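Conserved exported protein (Bacteroides fragilis, PDB 3CLW) is of unknown function but probably hydrolyses O-glycosidic bonds, as a TIM-barrel glycoside hydrolase of family 30. Local coordinates at residues 79-85 against 140-144; 94-98 against 133-137; 328-332 against 466-470; 336-340 against 442-446. All coordinates share one frame; numbering follows the deposited sequence.

Contact 1: residues 79-85 against 140-144; sequences NREAKEV and ASTVS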
loop_
_atom_site.group_PDB
_atom_site.type_symbol
_atom_site.label_atom_id
_atom_site.label_comp_id
_atom_site.label_asym_id
_atom_site.label_seq_id
_atom_site.Cartn_x
_atom_site.Cartn_y
_atom_site.Cartn_z
ATOM N N ASN A 79 -10.608 -14.348 21.626
ATOM C CA ASN A 79 -9.921 -14.150 22.900
ATOM C C ASN A 79 -10.410 -12.874 23.568
ATOM O O ASN A 79 -9.756 -12.361 24.461
ATOM C CB ASN A 79 -8.407 -14.020 22.658
ATOM C CG ASN A 79 -7.582 -14.166 23.926
ATOM O OD1 ASN A 79 -7.843 -15.017 24.756
ATOM N ND2 ASN A 79 -6.535 -13.391 24.025
ATOM N N ARG A 80 -11.562 -12.361 23.137
ATOM C CA ARG A 80 -11.930 -11.002 23.524
ATOM C C ARG A 80 -12.218 -10.761 25.020
ATOM O O ARG A 80 -12.134 -9.617 25.457
ATOM C CB ARG A 80 -13.033 -10.432 22.613
ATOM C CG ARG A 80 -14.434 -10.935 22.843
ATOM C CD ARG A 80 -15.289 -10.624 21.614
ATOM N NE ARG A 80 -16.622 -11.227 21.692
ATOM C CZ ARG A 80 -16.905 -12.483 21.356
ATOM N NH1 ARG A 80 -18.158 -12.950 21.477
ATOM N NH2 ARG A 80 -15.943 -13.280 20.904
ATOM N N GLU A 81 -12.541 -11.819 25.779
ATOM C CA GLU A 81 -12.748 -11.716 27.241
ATOM C C GLU A 81 -11.438 -11.477 28.018
ATOM O O GLU A 81 -11.484 -11.173 29.222
ATOM C CB GLU A 81 -13.459 -12.966 27.797
ATOM C CG GLU A 81 -14.922 -13.119 27.380
ATOM C CD GLU A 81 -15.587 -14.425 27.875
ATOM O OE1 GLU A 81 -15.127 -15.028 28.868
ATOM O OE2 GLU A 81 -16.601 -14.859 27.266
ATOM N N ALA A 82 -10.286 -11.626 27.333
ATOM C CA ALA A 82 -8.964 -11.388 27.897
ATOM C C ALA A 82 -8.672 -9.894 27.865
ATOM O O ALA A 82 -9.565 -9.116 27.523
ATOM C CB ALA A 82 -7.887 -12.170 27.089
ATOM N N LYS A 83 -7.437 -9.489 28.184
ATOM C CA LYS A 83 -7.015 -8.088 27.997
ATOM C C LYS A 83 -6.642 -7.894 26.526
ATOM O O LYS A 83 -5.468 -7.931 26.157
ATOM C CB LYS A 83 -5.840 -7.693 28.910
ATOM C CG LYS A 83 -6.048 -8.098 30.373
ATOM C CD LYS A 83 -5.094 -7.426 31.387
ATOM C CE LYS A 83 -5.668 -7.672 32.825
ATOM N NZ LYS A 83 -4.747 -7.222 33.962
ATOM N N GLU A 84 -7.666 -7.724 25.695
ATOM C CA GLU A 84 -7.513 -7.786 24.237
ATOM C C GLU A 84 -7.839 -6.460 23.555
ATOM O O GLU A 84 -8.057 -5.447 24.226
ATOM C CB GLU A 84 -8.410 -8.894 23.683
ATOM C CG GLU A 84 -7.732 -10.254 23.577
ATOM C CD GLU A 84 -6.698 -10.331 22.423
ATOM O OE1 GLU A 84 -6.442 -9.313 21.752
ATOM O OE2 GLU A 84 -6.124 -11.414 22.196
ATOM N N VAL A 85 -7.855 -6.465 22.221
ATOM C CA VAL A 85 -8.344 -5.329 21.434
ATOM C C VAL A 85 -9.659 -4.840 22.043
ATOM O O VAL A 85 -10.575 -5.640 22.330
ATOM C CB VAL A 85 -8.541 -5.735 19.941
ATOM C CG1 VAL A 85 -9.087 -4.576 19.091
ATOM C CG2 VAL A 85 -7.213 -6.252 19.362
ATOM N N ALA A 140 -0.329 -13.882 26.179
ATOM C CA ALA A 140 -1.589 -14.606 25.937
ATOM C C ALA A 140 -2.686 -13.718 25.285
ATOM O O ALA A 140 -3.889 -13.880 25.547
ATOM C CB ALA A 140 -2.100 -15.270 27.211
ATOM N N SER A 141 -2.255 -12.798 24.431
ATOM C CA SER A 141 -3.142 -11.836 23.838
ATOM C C SER A 141 -2.458 -11.209 22.614
ATOM O O SER A 141 -1.236 -11.206 22.493
ATOM C CB SER A 141 -3.515 -10.775 24.867
ATOM O OG SER A 141 -4.147 -9.681 24.249
ATOM N N THR A 142 -3.268 -10.718 21.677
ATOM C CA THR A 142 -2.729 -9.973 20.535
ATOM C C THR A 142 -2.281 -8.573 20.992
ATOM O O THR A 142 -1.554 -7.867 20.274
ATOM C CB THR A 142 -3.772 -9.854 19.427
ATOM O OG1 THR A 142 -4.825 -9.002 19.876
ATOM C CG2 THR A 142 -4.372 -11.214 19.072
ATOM N N VAL A 143 -2.728 -8.162 22.186
ATOM C CA VAL A 143 -2.157 -6.974 22.820
ATOM C C VAL A 143 -0.972 -7.382 23.715
ATOM O O VAL A 143 -1.133 -8.051 24.747
ATOM C CB VAL A 143 -3.226 -6.113 23.547
ATOM C CG1 VAL A 143 -2.609 -4.783 24.033
ATOM C CG2 VAL A 143 -4.445 -5.844 22.600
ATOM N N SER A 144 0.222 -6.994 23.265
ATOM C CA SER A 144 1.474 -7.304 23.941
ATOM C C SER A 144 1.546 -6.498 25.244
ATOM O O SER A 144 0.783 -5.557 25.427
ATOM C CB SER A 144 2.642 -6.965 23.042
ATOM O OG SER A 144 2.537 -5.613 22.666
HETATM O O HOH W 1 -2.644 -7.969 27.009
#

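Contact 2: residues 94-98 against 133-137; sequences CFLSP and PYFMT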
loop_
_atom_site.group_PDB
_atom_site.type_symbol
_atom_site.label_atom_id
_atom_site.label_comp_id
_atom_site.label_asym_id
_atom_site.label_seq_id
_atom_site.Cartn_x
_atom_site.Cartn_y
_atom_site.Cartn_z
ATOM N N CYS A 94 -9.355 -16.093 14.150
ATOM C CA CYS A 94 -8.139 -16.812 13.788
ATOM C C CYS A 94 -8.553 -18.161 13.217
ATOM O O CYS A 94 -9.344 -18.890 13.840
ATOM C CB CYS A 94 -7.183 -16.989 15.004
ATOM S SG CYS A 94 -5.549 -17.631 14.569
ATOM N N PHE A 95 -7.999 -18.513 12.056
ATOM C CA PHE A 95 -8.244 -19.858 11.490
ATOM C C PHE A 95 -7.813 -20.994 12.440
ATOM O O PHE A 95 -8.430 -22.058 12.444
ATOM C CB PHE A 95 -7.541 -20.052 10.132
ATOM C CG PHE A 95 -7.988 -19.082 9.051
ATOM C CD1 PHE A 95 -9.335 -18.881 8.790
ATOM C CD2 PHE A 95 -7.045 -18.374 8.305
ATOM C CE1 PHE A 95 -9.735 -17.999 7.755
ATOM C CE2 PHE A 95 -7.434 -17.483 7.279
ATOM C CZ PHE A 95 -8.774 -17.292 7.020
ATOM N N LEU A 96 -6.764 -20.758 13.223
ATOM C CA LEU A 96 -6.222 -21.781 14.099
ATOM C C LEU A 96 -6.674 -21.537 15.530
ATOM O O LEU A 96 -6.718 -20.404 15.991
ATOM C CB LEU A 96 -4.677 -21.824 14.023
ATOM C CG LEU A 96 -3.854 -22.703 14.974
ATOM C CD1 LEU A 96 -4.121 -24.173 14.720
ATOM C CD2 LEU A 96 -2.353 -22.418 14.756
ATOM N N SER A 97 -6.989 -22.619 16.222
ATOM C CA SER A 97 -7.393 -22.548 17.602
ATOM C C SER A 97 -6.353 -23.201 18.541
ATOM O O SER A 97 -5.468 -23.950 18.104
ATOM C CB SER A 97 -8.801 -23.163 17.773
ATOM O OG SER A 97 -8.768 -24.524 17.432
ATOM N N PRO A 98 -6.437 -22.892 19.850
ATOM C CA PRO A 98 -5.399 -23.389 20.761
ATOM C C PRO A 98 -5.248 -24.925 20.783
ATOM O O PRO A 98 -4.178 -25.411 21.099
ATOM C CB PRO A 98 -5.847 -22.859 22.121
ATOM C CG PRO A 98 -6.726 -21.677 21.807
ATOM C CD PRO A 98 -7.450 -22.084 20.553
ATOM N N PRO A 133 -1.045 -15.677 16.524
ATOM C CA PRO A 133 -2.270 -16.093 17.224
ATOM C C PRO A 133 -2.147 -15.901 18.735
ATOM O O PRO A 133 -1.073 -16.136 19.282
ATOM C CB PRO A 133 -2.429 -17.571 16.828
ATOM C CG PRO A 133 -1.785 -17.645 15.483
ATOM C CD PRO A 133 -0.605 -16.687 15.539
ATOM N N TYR A 134 -3.222 -15.438 19.390
ATOM C CA TYR A 134 -3.112 -15.074 20.803
ATOM C C TYR A 134 -2.413 -16.137 21.677
ATOM O O TYR A 134 -1.629 -15.802 22.554
ATOM C CB TYR A 134 -4.461 -14.658 21.399
ATOM C CG TYR A 134 -5.507 -15.711 21.404
ATOM C CD1 TYR A 134 -6.283 -15.971 20.250
ATOM C CD2 TYR A 134 -5.767 -16.450 22.544
ATOM C CE1 TYR A 134 -7.264 -16.935 20.246
ATOM C CE2 TYR A 134 -6.747 -17.446 22.533
ATOM C CZ TYR A 134 -7.489 -17.672 21.398
ATOM O OH TYR A 134 -8.493 -18.647 21.398
ATOM N N PHE A 135 -2.716 -17.398 21.428
ATOM C CA PHE A 135 -2.234 -18.506 22.228
ATOM C C PHE A 135 -0.749 -18.850 22.032
ATOM O O PHE A 135 -0.223 -19.710 22.739
ATOM C CB PHE A 135 -3.113 -19.755 21.994
ATOM C CG PHE A 135 -3.409 -20.040 20.535
ATOM C CD1 PHE A 135 -4.578 -19.554 19.940
ATOM C CD2 PHE A 135 -2.515 -20.795 19.754
ATOM C CE1 PHE A 135 -4.857 -19.813 18.618
ATOM C CE2 PHE A 135 -2.792 -21.051 18.426
ATOM C CZ PHE A 135 -3.961 -20.552 17.860
ATOM N N MET A 136 -0.084 -18.194 21.079
ATOM C CA MET A 136 1.337 -18.392 20.795
ATOM C C MET A 136 2.132 -17.262 21.424
ATOM O O MET A 136 3.345 -17.268 21.369
ATOM C CB MET A 136 1.619 -18.303 19.275
ATOM C CG MET A 136 1.174 -19.503 18.434
ATOM S SD MET A 136 1.955 -19.587 16.794
ATOM C CE MET A 136 0.856 -20.786 16.192
ATOM N N THR A 137 1.448 -16.245 21.931
ATOM C CA THR A 137 2.142 -15.014 22.320
ATOM C C THR A 137 2.658 -15.114 23.755
ATOM O O THR A 137 2.297 -16.050 24.469
ATOM C CB THR A 137 1.220 -13.806 22.195
ATOM O OG1 THR A 137 0.121 -13.969 23.095
ATOM C CG2 THR A 137 0.699 -13.665 20.755
#

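Contact 3: residues 328-332 against 466-470; sequences PERSI and LTTID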
loop_
_atom_site.group_PDB
_atom_site.type_symbol
_atom_site.label_atom_id
_atom_site.label_comp_id
_atom_site.label_asym_id
_atom_site.label_seq_id
_atom_site.Cartn_x
_atom_site.Cartn_y
_atom_site.Cartn_z
ATOM N N PRO A 328 -14.832 21.067 -0.580
ATOM C CA PRO A 328 -14.303 20.616 -1.880
ATOM C C PRO A 328 -12.810 20.958 -2.097
ATOM O O PRO A 328 -12.104 20.235 -2.811
ATOM C CB PRO A 328 -15.169 21.373 -2.898
ATOM C CG PRO A 328 -16.363 21.811 -2.161
ATOM C CD PRO A 328 -16.005 21.948 -0.730
ATOM N N GLU A 329 -12.351 22.047 -1.478
ATOM C CA GLU A 329 -10.940 22.436 -1.513
ATOM C C GLU A 329 -10.114 21.484 -0.644
ATOM O O GLU A 329 -9.056 21.009 -1.050
ATOM C CB GLU A 329 -10.764 23.882 -1.036
ATOM C CG GLU A 329 -11.461 24.971 -1.909
ATOM C CD GLU A 329 -13.026 24.946 -1.895
ATOM O OE1 GLU A 329 -13.675 24.601 -0.862
ATOM O OE2 GLU A 329 -13.610 25.283 -2.956
ATOM N N ARG A 330 -10.598 21.177 0.555
ATOM C CA ARG A 330 -9.883 20.209 1.371
ATOM C C ARG A 330 -9.797 18.882 0.594
ATOM O O ARG A 330 -8.738 18.254 0.522
ATOM C CB ARG A 330 -10.547 20.017 2.727
ATOM C CG ARG A 330 -9.698 19.168 3.673
ATOM C CD ARG A 330 -10.541 18.038 4.185
ATOM N NE ARG A 330 -10.813 18.192 5.584
ATOM C CZ ARG A 330 -11.680 17.470 6.283
ATOM N NH1 ARG A 330 -11.810 17.741 7.577
ATOM N NH2 ARG A 330 -12.413 16.502 5.716
ATOM N N SER A 331 -10.903 18.495 -0.033
ATOM C CA SER A 331 -10.979 17.211 -0.722
ATOM C C SER A 331 -9.906 16.999 -1.793
ATOM O O SER A 331 -9.206 15.969 -1.772
ATOM C CB SER A 331 -12.377 16.993 -1.272
ATOM O OG SER A 331 -13.225 16.618 -0.203
ATOM N N ILE A 332 -9.776 17.957 -2.712
ATOM C CA ILE A 332 -8.724 17.915 -3.731
ATOM C C ILE A 332 -7.286 18.131 -3.165
ATOM O O ILE A 332 -6.302 17.671 -3.746
ATOM C CB ILE A 332 -9.046 18.863 -4.926
ATOM C CG1 ILE A 332 -8.116 18.642 -6.116
ATOM C CG2 ILE A 332 -9.016 20.318 -4.514
ATOM C CD1 ILE A 332 -8.268 17.266 -6.771
ATOM N N LEU A 466 -8.409 13.249 -16.226
ATOM C CA LEU A 466 -8.174 14.414 -15.378
ATOM C C LEU A 466 -8.956 14.387 -14.065
ATOM O O LEU A 466 -10.180 14.161 -14.073
ATOM C CB LEU A 466 -8.555 15.669 -16.163
ATOM C CG LEU A 466 -8.079 17.055 -15.753
ATOM C CD1 LEU A 466 -6.567 17.092 -15.737
ATOM C CD2 LEU A 466 -8.591 18.084 -16.738
ATOM N N THR A 467 -8.220 14.601 -12.962
ATOM C CA THR A 467 -8.767 14.742 -11.610
ATOM C C THR A 467 -8.506 16.160 -11.062
ATOM O O THR A 467 -7.372 16.623 -10.985
ATOM C CB THR A 467 -8.171 13.694 -10.630
ATOM O OG1 THR A 467 -8.405 12.382 -11.132
ATOM C CG2 THR A 467 -8.815 13.803 -9.242
ATOM N N THR A 468 -9.580 16.849 -10.706
ATOM C CA THR A 468 -9.489 18.178 -10.145
ATOM C C THR A 468 -10.479 18.285 -8.989
ATOM O O THR A 468 -11.104 17.284 -8.583
ATOM C CB THR A 468 -9.872 19.260 -11.184
ATOM O OG1 THR A 468 -11.253 19.104 -11.525
ATOM C CG2 THR A 468 -9.028 19.153 -12.422
ATOM N N ILE A 469 -10.622 19.502 -8.465
ATOM C CA ILE A 469 -11.682 19.804 -7.497
ATOM C C ILE A 469 -13.070 19.420 -8.032
ATOM O O ILE A 469 -13.913 19.018 -7.264
ATOM C CB ILE A 469 -11.629 21.311 -6.995
ATOM C CG1 ILE A 469 -12.571 21.519 -5.817
ATOM C CG2 ILE A 469 -11.967 22.279 -8.106
ATOM C CD1 ILE A 469 -12.514 22.904 -5.190
ATOM N N ASP A 470 -13.272 19.506 -9.343
ATOM C CA ASP A 470 -14.552 19.201 -9.994
ATOM C C ASP A 470 -14.662 17.813 -10.665
ATOM O O ASP A 470 -15.763 17.364 -10.993
ATOM C CB ASP A 470 -14.768 20.217 -11.128
ATOM C CG ASP A 470 -15.009 21.617 -10.632
ATOM O OD1 ASP A 470 -15.719 21.801 -9.599
ATOM O OD2 ASP A 470 -14.465 22.544 -11.275
HETATM O O HOH W 2 -13.401 18.252 -4.235
#

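Contact 4: residues 336-340 against 442-446; sequences LYVAR and AINYS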
loop_
_atom_site.group_PDB
_atom_site.type_symbol
_atom_site.label_atom_id
_atom_site.label_comp_id
_atom_site.label_asym_id
_atom_site.label_seq_id
_atom_site.Cartn_x
_atom_site.Cartn_y
_atom_site.Cartn_z
ATOM N N LEU A 336 -4.297 15.592 -3.994
ATOM C CA LEU A 336 -2.991 16.016 -4.505
ATOM C C LEU A 336 -1.847 15.768 -3.520
ATOM O O LEU A 336 -0.756 15.451 -3.946
ATOM C CB LEU A 336 -3.005 17.487 -4.907
ATOM C CG LEU A 336 -3.899 17.932 -6.061
ATOM C CD1 LEU A 336 -4.161 19.417 -5.918
ATOM C CD2 LEU A 336 -3.294 17.619 -7.417
ATOM N N TYR A 337 -2.094 15.897 -2.216
ATOM C CA TYR A 337 -1.079 15.600 -1.196
ATOM C C TYR A 337 -0.585 14.148 -1.311
ATOM O O TYR A 337 0.631 13.871 -1.235
ATOM C CB TYR A 337 -1.667 15.855 0.182
ATOM C CG TYR A 337 -0.739 15.665 1.371
ATOM C CD1 TYR A 337 -0.689 14.452 2.050
ATOM C CD2 TYR A 337 0.046 16.733 1.860
ATOM C CE1 TYR A 337 0.118 14.271 3.143
ATOM C CE2 TYR A 337 0.857 16.575 2.990
ATOM C CZ TYR A 337 0.894 15.327 3.621
ATOM O OH TYR A 337 1.685 15.133 4.737
ATOM N N VAL A 338 -1.530 13.232 -1.523
ATOM C CA VAL A 338 -1.212 11.819 -1.593
ATOM C C VAL A 338 -0.631 11.496 -2.948
ATOM O O VAL A 338 0.301 10.732 -3.026
ATOM C CB VAL A 338 -2.427 10.913 -1.273
ATOM C CG1 VAL A 338 -2.049 9.456 -1.370
ATOM C CG2 VAL A 338 -2.959 11.193 0.117
ATOM N N ALA A 339 -1.168 12.082 -4.016
ATOM C CA ALA A 339 -0.570 11.903 -5.338
ATOM C C ALA A 339 0.922 12.309 -5.349
ATOM O O ALA A 339 1.702 11.761 -6.086
ATOM C CB ALA A 339 -1.337 12.652 -6.387
ATOM N N ARG A 340 1.289 13.285 -4.533
ATOM C CA ARG A 340 2.684 13.731 -4.401
ATOM C C ARG A 340 3.551 12.673 -3.696
ATOM O O ARG A 340 4.679 12.399 -4.125
ATOM C CB ARG A 340 2.746 15.060 -3.628
ATOM C CG ARG A 340 4.190 15.506 -3.323
ATOM C CD ARG A 340 4.263 16.952 -2.880
ATOM N NE ARG A 340 3.720 17.113 -1.541
ATOM C CZ ARG A 340 3.809 18.245 -0.859
ATOM N NH1 ARG A 340 4.409 19.309 -1.408
ATOM N NH2 ARG A 340 3.314 18.321 0.366
ATOM N N ALA A 442 1.000 13.540 -14.663
ATOM C CA ALA A 442 1.471 14.869 -14.353
ATOM C C ALA A 442 0.676 15.462 -13.221
ATOM O O ALA A 442 -0.554 15.524 -13.276
ATOM C CB ALA A 442 1.377 15.764 -15.584
ATOM N N ILE A 443 1.368 15.887 -12.179
ATOM C CA ILE A 443 0.695 16.594 -11.092
ATOM C C ILE A 443 0.997 18.061 -11.188
ATOM O O ILE A 443 2.169 18.452 -11.122
ATOM C CB ILE A 443 1.138 16.108 -9.688
ATOM C CG1 ILE A 443 1.044 14.585 -9.592
ATOM C CG2 ILE A 443 0.318 16.820 -8.587
ATOM C CD1 ILE A 443 1.759 14.019 -8.384
ATOM N N ASN A 444 -0.062 18.866 -11.322
ATOM C CA ASN A 444 0.060 20.310 -11.222
ATOM C C ASN A 444 -0.281 20.794 -9.811
ATOM O O ASN A 444 -1.452 21.048 -9.471
ATOM C CB ASN A 444 -0.792 21.024 -12.276
ATOM C CG ASN A 444 -0.504 22.529 -12.335
ATOM O OD1 ASN A 444 0.169 23.080 -11.467
ATOM N ND2 ASN A 444 -1.018 23.187 -13.354
ATOM N N TYR A 445 0.768 20.936 -8.996
ATOM C CA TYR A 445 0.605 21.219 -7.574
ATOM C C TYR A 445 0.418 22.704 -7.348
ATOM O O TYR A 445 -0.009 23.115 -6.269
ATOM C CB TYR A 445 1.814 20.712 -6.778
ATOM C CG TYR A 445 1.486 20.349 -5.352
ATOM C CD1 TYR A 445 0.920 19.109 -5.049
ATOM C CD2 TYR A 445 1.722 21.243 -4.308
ATOM C CE1 TYR A 445 0.609 18.753 -3.757
ATOM C CE2 TYR A 445 1.391 20.911 -3.002
ATOM C CZ TYR A 445 0.843 19.645 -2.734
ATOM O OH TYR A 445 0.509 19.276 -1.449
ATOM N N SER A 446 0.756 23.505 -8.363
ATOM C CA SER A 446 0.724 24.965 -8.257
ATOM C C SER A 446 -0.703 25.473 -8.410
ATOM O O SER A 446 -1.600 24.728 -8.838
ATOM C CB SER A 446 1.597 25.598 -9.347
ATOM O OG SER A 446 0.914 25.583 -10.596
#

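Contact 1: residues 79-85 against 140-144
The carboxylate of Glu84 is met by Thr142 at both of its oxygens. Backbone N of Thr142 donates to Glu84 OE2 at 3.0 Å, almost straight at 168° but coming from above the carboxylate plane. Thr142 OG1 donates to Glu84 OE1, but their separation of 2.5 Å is shorter than expected, so its exact length is doubtful. The Glu84 chain bends at chi2 (-73°), which curls the acid back toward 140-144. Two further bonds come from its own segment. Asn79 ND2 meets the anti lone pair of Glu84 OE2 at 2.7 Å, within the amide plane, and Val85 N meets that of OE1. The N-H donors on both oxygens fix the rotation of this buried acid, and they would be expected to favour its charged form.

Asn79 ND2 also donates to Ala140 O at 3.1 Å, so one amide ties both segments together. Ser141 OG gives its proton to Lys83 O at 2.9 Å, from above the carbonyl plane. Ser141 OG in turn accepts from Val143 N, closing an ST turn. A water bridges Lys83 O and Val143 O.

Apolar contact is slight. Val143 CG2 and Val85 CG2 are 4.3 Å apart.

Both segments are loops of the family 30 domain. Residues 79-85, opening with a type I turn, lie between strand 68-71 and helix 108-119. Residues 140-144 lie between strand 125-128 and helix 157-173.

Contact 2: residues 94-98 against 133-137
Phe135 lays one face of its ring under Pro98 and turns its rim to Leu96. Pro98 CA stands 3.9 Å from the Phe135 ring centroid, only 9° off the normal, which makes a CH-pi contact. Pro98 packs closely here although the residue is largely exposed. The Phe135 CG atom sits between its backbone N and carbonyl carbon (chi1 46°), and this torsion carries the ring across to 94-98. Its opposite face rests on CB of the preceding Pro133, so the ring is held between two prolines.

The inner part of the contact is also close. Leu96 CG comes to 3.6 Å from Phe135 CZ, while its CD2 lies in the ring plane at the edge. Leu96 CD2 also meets Met136 CE at 3.9 Å, the extended methionine chain crossing the leucine at about a right angle. Leu96 O lies 3.3 Å from Phe135 CE1, at the ring edge. Deeper still, Cys94 SG packs on CB and CG of Pro133, and Phe160 and Phe163 of helix 157-173 back this side.

The looser part lies at Tyr134, whose OH is approached obliquely by Pro98 CG at 3.5 Å, and at Ser97. The Ser97 CB points away, and its OG bonds to Asp99 instead.

The contact joins the loop after strand 68-71 to the loop after strand 125-128, within the family 30 domain. No hydrogen bond crosses between these segments. Their cohesion therefore rests on buried apolar surface and the proline-aromatic contact.

Contact 3: residues 328-332 against 466-470
Ile332 and Ile469 meet at about a right angle and make most of the apolar contact. Ile332 CG2 touches Ile469 CB at 3.7 Å. The other branch of Ile332 passes along the backbone of 466-470. With CG1 anti to the backbone N (chi1 -169°), this branch is directed at the turn. The chi2 torsion (65°) then turns Ile332 CD1 onto Thr468 C, 3.3 Å away. The CD1 methyl also reaches Thr467 CG2, more loosely.

Ile469 returns the contact with an extended chain (chi2 175°) laid over the first turn of the helix. Ile469 CG1 lies 3.3 Å from Pro328 O, and its CD1 packs on Pro328 CB at 3.8 Å. The same methyl meets Glu329 OE2 at 3.4 Å. This is a van der Waals contact of a methyl with an oxygen. Glu329 OE1 bonds to Ser327 OG.

The polar link is indirect. One water donates to Pro328 O at 2.8 Å and to Ile469 O at 3.2 Å, joining the two main chains where no direct hydrogen bond crosses. On the second segment, Thr468 OG1 accepts from Asp470 N in an ST turn that shapes the chain around Ile469.

The contact thus seats the N-terminal turn of helix 328-347 against the loop that leaves strand 461-467. Helix 391-400 lies alongside: its Lys391 touches Ile332 and bonds to Thr468 O, while Asn398 bonds to Thr467 OG1.

Contact 4: residues 336-340 against 442-446
Arg340 runs extended through chi1 (174°) and chi2, then bends at chi3 (72°), which brings its guanidinium flat onto the ring of Tyr445. The tyrosine CG is likewise anti to its backbone N, and the ring reaches across to the helix. The two planes are 15° apart and their centres 4.5 Å apart. The stack is offset, with Tyr445 OH over the centre of the guanidinium. Although Arg340 NH2 and Tyr445 OH are 3.5 Å apart, they do not bond to each other. Both turn to Glu321, by a salt bridge from NH2 and a hydrogen bond at OH, so one carboxylate ties the stacked pair together.

The ring edge of Tyr445 faces the helix, where CE1 lies 3.6 Å from Leu336 O. Nearer the strand, Ile443 CD1 lies 3.2 Å from Ala339 O and touches Ala339 CB. Ile443 CG2 meets Leu336 CD2 at 3.9 Å as the two chains slide past each other in opposite directions.

All the touching residues are buried. The contact packs helix 328-347 on the end of strand 438-444, their segment axes 9.6 Å apart at closest. Val491 of the adjacent strand 490-495 and Tyr399 of helix 391-400 complete the apolar layer.

Overall arrangement
The contacts form two pairs, far apart. Contacts 1 and 2 have centres 11 Å apart and join the same two loops, which follow strands 68-71 and 125-128. Tyr134 of contact 2 links them: its CD2 lies 3.2 Å from Asn79 CG, and its CB packs near Glu84 OE2. Contacts 3 and 4, also 11 Å apart between centres, share helix 328-347. They set successive parts of it against the loop leaving one strand and the end of another, both from the C-terminal part of the chain. Contact 4 lies across the chain's centre from contacts 1 and 2, and contact 3 from contact 2. Centres of contacts 1 and 4 are 42 Å apart, with nearest atoms about 25 Å apart.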